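Local atomic coordinates of heme-binding protein A / AI-2 binding protein A (Helicobacter pylori SS1, PDB entry 6OFQ), a protein that binds peptides such as STSA and probably delivers them, as a periplasmic substrate-binding component, to an ABC transporter. Residues A[152-157]-A[165-170]; A[303-308]-A[371-376]. One frame throughout, in Å; residues are numbered along the deposited sequence.

Contact 1 comes first along the chain and is complete before contact 2 begins. It pairs 152-157 with 165-170 in a beta hairpin at one border of an antiparallel five-stranded sheet. Contact 2 brings 303-308, a loop leading into helix 308-317, against strand 373-380, which belongs to a different, mixed sheet. The centres of contact 1 and contact 2 are about 44 Å apart. Their nearest atoms are about 28 Å apart, and they share neither a strand nor a sheet. Both fall within the family 5 solute-binding region of this type II periplasmic binding protein: one is built mainly by backbone hydrogen bonds between strands close in sequence, the other by aromatic side chains from distant parts of the chain.

Contact 1 (A[152-157]-A[165-170]); sequences IIKSIE and RFTLNG
Ser155 and Thr167 form an antiparallel hydrogen-bonded pair, with Thr167 N donating to Ser155 O at 2.9 Å. In the return direction the hairpin carries a classic beta bulge: Thr167 O takes two N-H groups, from Ser155 N at 3.1 Å, nearly straight (164°), and from Lys154 N at 2.8 Å, more bent at 133°. The extra residue shifts the register by one, so Ile153 lies opposite Leu168, and Asn169 N closes the ladder on Ile152 O. At the other end Glu157 and Arg165 exchange both backbone bonds.

On the face bearing Ser155, Thr167, Glu157 and Arg165, one water joins all four residues: it hydrogen-bonds to Ser155 OG, Thr167 OG1, Glu157 OE1 and Arg165 O. In the conformer given, the Arg165 chain runs alongside the Glu157 carboxylate, and its NE bonds to Thr93. Near the bulge, Asn169 OD1 reaches Lys154 CB at 3.3 Å; Asn169 ND2 bonds to His151 O and to a water that also holds Ile153 O.

The other face is apolar. With CG1 roughly anti to the carbonyl carbon (chi1 -38°), Ile156 sets both CG1 and CG2 near the CD1-CE1 side of the Phe166 ring, CG2 over its face, and Ile156 CD1 reaches Phe166 CE1 at 3.8 Å. Ile153 CD1 approaches that ring obliquely. Helix 116-127 covers this face through Leu120, Phe123 and Met127, and Phe175 of helix 175-178 meets Phe166 edge-to-face. Strand 153-160 borders the five-stranded sheet, and strand 163-168 pairs on its other side with 91-96.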
loop_
_atom_site.group_PDB
_atom_site.type_symbol
_atom_site.label_atom_id
_atom_site.label_comp_id
_atom_site.label_asym_id
_atom_site.label_seq_id
_atom_site.Cartn_x
_atom_site.Cartn_y
_atom_site.Cartn_z
ATOM N N ILE A 152 -14.798 8.511 -12.038
ATOM C CA ILE A 152 -15.791 8.108 -11.029
ATOM C C ILE A 152 -16.594 9.295 -10.539
ATOM O O ILE A 152 -17.826 9.254 -10.430
ATOM C CB ILE A 152 -15.082 7.405 -9.867
ATOM C CG1 ILE A 152 -14.497 6.062 -10.331
ATOM C CG2 ILE A 152 -15.969 7.162 -8.662
ATOM C CD1 ILE A 152 -13.550 5.389 -9.346
ATOM N N ILE A 153 -15.901 10.361 -10.178
ATOM C CA ILE A 153 -16.527 11.540 -9.576
ATOM C C ILE A 153 -16.957 12.532 -10.643
ATOM O O ILE A 153 -16.158 12.976 -11.482
ATOM C CB ILE A 153 -15.572 12.231 -8.563
ATOM C CG1 ILE A 153 -15.205 11.274 -7.435
ATOM C CG2 ILE A 153 -16.184 13.544 -8.107
ATOM C CD1 ILE A 153 -14.108 11.805 -6.534
ATOM N N LYS A 154 -18.271 12.794 -10.682
ATOM C CA LYS A 154 -18.849 13.869 -11.526
ATOM C C LYS A 154 -18.638 15.239 -10.916
ATOM O O LYS A 154 -18.236 16.165 -11.617
ATOM C CB LYS A 154 -20.292 13.535 -11.885
ATOM C CG LYS A 154 -21.014 14.621 -12.704
ATOM C CD LYS A 154 -22.443 14.211 -13.047
ATOM C CE LYS A 154 -23.025 15.296 -13.938
ATOM N NZ LYS A 154 -24.265 14.739 -14.540
ATOM N N SER A 155 -18.984 15.395 -9.647
ATOM C CA SER A 155 -18.792 16.637 -8.940
ATOM C C SER A 155 -18.575 16.458 -7.458
ATOM O O SER A 155 -18.967 15.440 -6.886
ATOM C CB SER A 155 -20.012 17.525 -9.160
ATOM O OG SER A 155 -21.193 16.946 -8.674
ATOM N N ILE A 156 -17.866 17.442 -6.913
ATOM C CA ILE A 156 -17.699 17.647 -5.497
ATOM C C ILE A 156 -18.151 19.031 -5.134
ATOM O O ILE A 156 -17.635 19.982 -5.722
ATOM C CB ILE A 156 -16.258 17.413 -5.011
ATOM C CG1 ILE A 156 -15.626 16.242 -5.738
ATOM C CG2 ILE A 156 -16.199 17.361 -3.508
ATOM C CD1 ILE A 156 -14.145 16.064 -5.379
ATOM N N GLU A 157 -19.042 19.136 -4.143
ATOM C CA GLU A 157 -19.622 20.420 -3.745
ATOM C C GLU A 157 -19.497 20.588 -2.252
ATOM O O GLU A 157 -19.847 19.676 -1.487
ATOM C CB GLU A 157 -21.122 20.467 -4.034
ATOM C CG GLU A 157 -21.518 20.299 -5.480
ATOM C CD GLU A 157 -23.026 20.033 -5.516
ATOM O OE1 GLU A 157 -23.518 18.873 -5.434
ATOM O OE2 GLU A 157 -23.783 21.044 -5.529
ATOM N N ARG A 165 -20.754 17.128 -0.702
ATOM C CA ARG A 165 -21.562 16.196 -1.510
ATOM C C ARG A 165 -20.799 15.767 -2.755
ATOM O O ARG A 165 -20.336 16.610 -3.526
ATOM C CB ARG A 165 -22.876 16.841 -1.947
ATOM C CG ARG A 165 -23.701 15.929 -2.844
ATOM C CD ARG A 165 -25.127 16.430 -3.007
ATOM N NE ARG A 165 -25.868 16.178 -1.760
ATOM C CZ ARG A 165 -27.028 16.739 -1.400
ATOM N NH1 ARG A 165 -27.618 17.677 -2.119
ATOM N NH2 ARG A 165 -27.564 16.415 -0.255
ATOM N N PHE A 166 -20.618 14.459 -2.919
ATOM C CA PHE A 166 -20.073 13.861 -4.121
ATOM C C PHE A 166 -21.189 13.325 -4.961
ATOM O O PHE A 166 -22.121 12.702 -4.407
ATOM C CB PHE A 166 -19.174 12.644 -3.770
ATOM C CG PHE A 166 -17.914 12.959 -3.020
ATOM C CD1 PHE A 166 -16.706 13.206 -3.684
ATOM C CD2 PHE A 166 -17.934 12.934 -1.656
ATOM C CE1 PHE A 166 -15.547 13.476 -2.966
ATOM C CE2 PHE A 166 -16.784 13.172 -0.923
ATOM C CZ PHE A 166 -15.615 13.483 -1.590
ATOM N N THR A 167 -21.150 13.654 -6.245
ATOM C CA THR A 167 -22.023 12.983 -7.198
ATOM C C THR A 167 -21.151 12.190 -8.133
ATOM O O THR A 167 -20.145 12.700 -8.652
ATOM C CB THR A 167 -22.837 14.043 -7.989
ATOM O OG1 THR A 167 -23.560 14.851 -7.039
ATOM C CG2 THR A 167 -23.775 13.335 -8.972
ATOM N N LEU A 168 -21.543 10.940 -8.331
ATOM C CA LEU A 168 -20.745 10.019 -9.174
ATOM C C LEU A 168 -21.317 9.874 -10.568
ATOM O O LEU A 168 -22.511 10.086 -10.789
ATOM C CB LEU A 168 -20.616 8.673 -8.508
ATOM C CG LEU A 168 -20.102 8.577 -7.102
ATOM C CD1 LEU A 168 -19.837 7.144 -6.682
ATOM C CD2 LEU A 168 -18.917 9.464 -6.817
ATOM N N ASN A 169 -20.469 9.489 -11.532
ATOM C CA ASN A 169 -20.961 9.189 -12.858
ATOM C C ASN A 169 -21.691 7.872 -12.965
ATOM O O ASN A 169 -22.379 7.637 -13.977
ATOM C CB ASN A 169 -19.808 9.275 -13.861
ATOM C CG ASN A 169 -19.372 10.693 -14.140
ATOM O OD1 ASN A 169 -20.220 11.544 -14.459
ATOM N ND2 ASN A 169 -18.066 10.983 -14.086
ATOM N N GLY A 170 -21.532 6.999 -11.969
ATOM C CA GLY A 170 -22.165 5.696 -11.985
ATOM C C GLY A 170 -21.908 5.097 -10.604
ATOM O O GLY A 170 -21.049 5.578 -9.859
HETATM O O HOH W 1 -16.396 13.283 -14.336
HETATM O O HOH W 2 -21.836 16.867 -5.977
#

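Contact 2 (A[303-308]-A[371-376]); sequences KYFNNP and NGFKTT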
loop_
_atom_site.group_PDB
_atom_site.type_symbol
_atom_site.label_atom_id
_atom_site.label_comp_id
_atom_site.label_asym_id
_atom_site.label_seq_id
_atom_site.Cartn_x
_atom_site.Cartn_y
_atom_site.Cartn_z
ATOM N N LYS A 303 9.339 -7.402 -25.466
ATOM C CA LYS A 303 9.770 -8.623 -26.114
ATOM C C LYS A 303 9.824 -9.794 -25.155
ATOM O O LYS A 303 10.171 -9.612 -24.010
ATOM C CB LYS A 303 11.125 -8.437 -26.837
ATOM C CG LYS A 303 11.632 -9.670 -27.585
ATOM C CD LYS A 303 12.926 -9.282 -28.321
ATOM C CE LYS A 303 13.290 -10.390 -29.307
ATOM N NZ LYS A 303 14.675 -10.181 -29.822
ATOM N N TYR A 304 9.412 -10.970 -25.592
ATOM C CA TYR A 304 9.399 -12.220 -24.846
ATOM C C TYR A 304 8.149 -12.283 -23.951
ATOM O O TYR A 304 7.317 -13.199 -24.039
ATOM C CB TYR A 304 10.658 -12.534 -24.031
ATOM C CG TYR A 304 11.931 -12.342 -24.836
ATOM C CD1 TYR A 304 12.171 -13.156 -25.929
ATOM C CD2 TYR A 304 12.858 -11.375 -24.493
ATOM C CE1 TYR A 304 13.366 -13.028 -26.629
ATOM C CE2 TYR A 304 14.051 -11.217 -25.197
ATOM C CZ TYR A 304 14.253 -12.048 -26.280
ATOM O OH TYR A 304 15.453 -11.879 -26.999
ATOM N N PHE A 305 8.027 -11.279 -23.095
ATOM C CA PHE A 305 6.943 -11.284 -22.099
ATOM C C PHE A 305 5.568 -10.919 -22.670
ATOM O O PHE A 305 4.562 -11.121 -21.996
ATOM C CB PHE A 305 7.320 -10.336 -20.965
ATOM C CG PHE A 305 8.634 -10.682 -20.336
ATOM C CD1 PHE A 305 8.733 -11.797 -19.524
ATOM C CD2 PHE A 305 9.773 -9.954 -20.617
ATOM C CE1 PHE A 305 9.965 -12.200 -19.038
ATOM C CE2 PHE A 305 10.992 -10.352 -20.140
ATOM C CZ PHE A 305 11.114 -11.473 -19.357
ATOM N N ASN A 306 5.536 -10.388 -23.880
ATOM C CA ASN A 306 4.321 -10.234 -24.678
ATOM C C ASN A 306 3.830 -11.499 -25.310
ATOM O O ASN A 306 2.760 -11.484 -25.913
ATOM C CB ASN A 306 4.494 -9.153 -25.725
ATOM C CG ASN A 306 5.465 -9.528 -26.825
ATOM O OD1 ASN A 306 6.031 -10.611 -26.872
ATOM N ND2 ASN A 306 5.786 -8.513 -27.627
ATOM N N ASN A 307 4.441 -12.645 -25.048
ATOM C CA ASN A 307 4.022 -13.952 -25.558
ATOM C C ASN A 307 3.523 -14.767 -24.381
ATOM O O ASN A 307 4.326 -15.186 -23.520
ATOM C CB ASN A 307 5.201 -14.616 -26.245
ATOM C CG ASN A 307 4.804 -15.901 -26.948
ATOM O OD1 ASN A 307 3.928 -16.611 -26.533
ATOM N ND2 ASN A 307 5.411 -16.142 -28.097
ATOM N N PRO A 308 2.227 -15.095 -24.300
ATOM C CA PRO A 308 1.674 -15.878 -23.229
ATOM C C PRO A 308 2.439 -17.176 -23.006
ATOM O O PRO A 308 2.510 -17.665 -21.897
ATOM C CB PRO A 308 0.200 -16.165 -23.635
ATOM C CG PRO A 308 -0.047 -15.141 -24.656
ATOM C CD PRO A 308 1.216 -14.706 -25.314
ATOM N N ASN A 371 16.447 -22.039 -27.490
ATOM C CA ASN A 371 17.691 -21.811 -26.704
ATOM C C ASN A 371 17.502 -20.677 -25.682
ATOM O O ASN A 371 18.455 -19.975 -25.289
ATOM C CB ASN A 371 18.884 -21.571 -27.624
ATOM C CG ASN A 371 18.994 -22.613 -28.725
ATOM O OD1 ASN A 371 18.922 -22.268 -29.900
ATOM N ND2 ASN A 371 19.133 -23.878 -28.360
ATOM N N GLY A 372 16.270 -20.445 -25.232
ATOM C CA GLY A 372 16.017 -19.367 -24.281
ATOM C C GLY A 372 16.294 -17.974 -24.789
ATOM O O GLY A 372 16.254 -17.699 -25.986
ATOM N N PHE A 373 16.676 -17.086 -23.868
ATOM C CA PHE A 373 16.897 -15.700 -24.137
ATOM C C PHE A 373 17.575 -15.026 -22.938
ATOM O O PHE A 373 17.586 -15.643 -21.873
ATOM C CB PHE A 373 15.659 -14.937 -24.638
ATOM C CG PHE A 373 14.489 -14.965 -23.679
ATOM C CD1 PHE A 373 14.377 -14.015 -22.687
ATOM C CD2 PHE A 373 13.515 -15.930 -23.793
ATOM C CE1 PHE A 373 13.286 -14.086 -21.808
ATOM C CE2 PHE A 373 12.412 -15.997 -22.919
ATOM C CZ PHE A 373 12.298 -15.057 -21.921
ATOM N N LYS A 374 18.003 -13.789 -23.112
ATOM C CA LYS A 374 18.538 -13.003 -22.016
ATOM C C LYS A 374 17.498 -11.974 -21.546
ATOM O O LYS A 374 16.788 -11.381 -22.350
ATOM C CB LYS A 374 19.824 -12.291 -22.442
ATOM C CG LYS A 374 20.880 -13.314 -22.837
ATOM C CD LYS A 374 22.241 -12.752 -23.240
ATOM C CE LYS A 374 23.151 -13.982 -23.300
ATOM N NZ LYS A 374 24.493 -13.831 -23.929
ATOM N N THR A 375 17.476 -11.749 -20.234
ATOM C CA THR A 375 16.583 -10.762 -19.627
ATOM C C THR A 375 17.158 -10.223 -18.326
ATOM O O THR A 375 18.293 -10.611 -17.968
ATOM C CB THR A 375 15.197 -11.390 -19.460
ATOM O OG1 THR A 375 14.253 -10.367 -19.126
ATOM C CG2 THR A 375 15.169 -12.430 -18.368
ATOM N N THR A 376 16.415 -9.353 -17.645
ATOM C CA THR A 376 16.896 -8.670 -16.473
ATOM C C THR A 376 15.773 -8.746 -15.455
ATOM O O THR A 376 14.589 -8.767 -15.832
ATOM C CB THR A 376 17.221 -7.225 -16.805
ATOM O OG1 THR A 376 18.350 -7.212 -17.693
ATOM C CG2 THR A 376 17.611 -6.423 -15.608
HETATM O O HOH W 3 17.900 -12.276 -25.650
#
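Tyr304 and Phe373 form an offset aromatic stack that joins a type I beta turn, Tyr304 to Asn307, to strand 373-380 in the mixed sheet. The ring planes are only 5° apart and their centroids 4.0 Å. The two side chains run past each other in opposite directions, so each CB also makes a CH-pi contact over the partner's face: Tyr304 CB lies 3.9 Å from the Phe373 centroid. Phe373 CG sits between its backbone N and carbonyl carbon (chi1 59°), a torsion that goes with the ring lying flat against Tyr304. Lys303 CG covers the opposite face of Tyr304, and Tyr369 meets that ring edge-to-face.

Further apolar contact comes from Phe305, whose CZ lies at the edge of the Phe373 ring, 4.2 Å from Phe373 CE1. Ile314 of helix 308-317 and Met423 of strand 423-429 also touch Phe305, while Val310 touches Phe373.

One water bridges the two segments, bonding to Tyr304 OH and accepting from Lys374 N at 3.0 Å. Thr375 OG1, hydrogen-bonded to Glu422, lies in the plane of the Phe305 ring at its edge, 3.3 Å from Phe305 CZ.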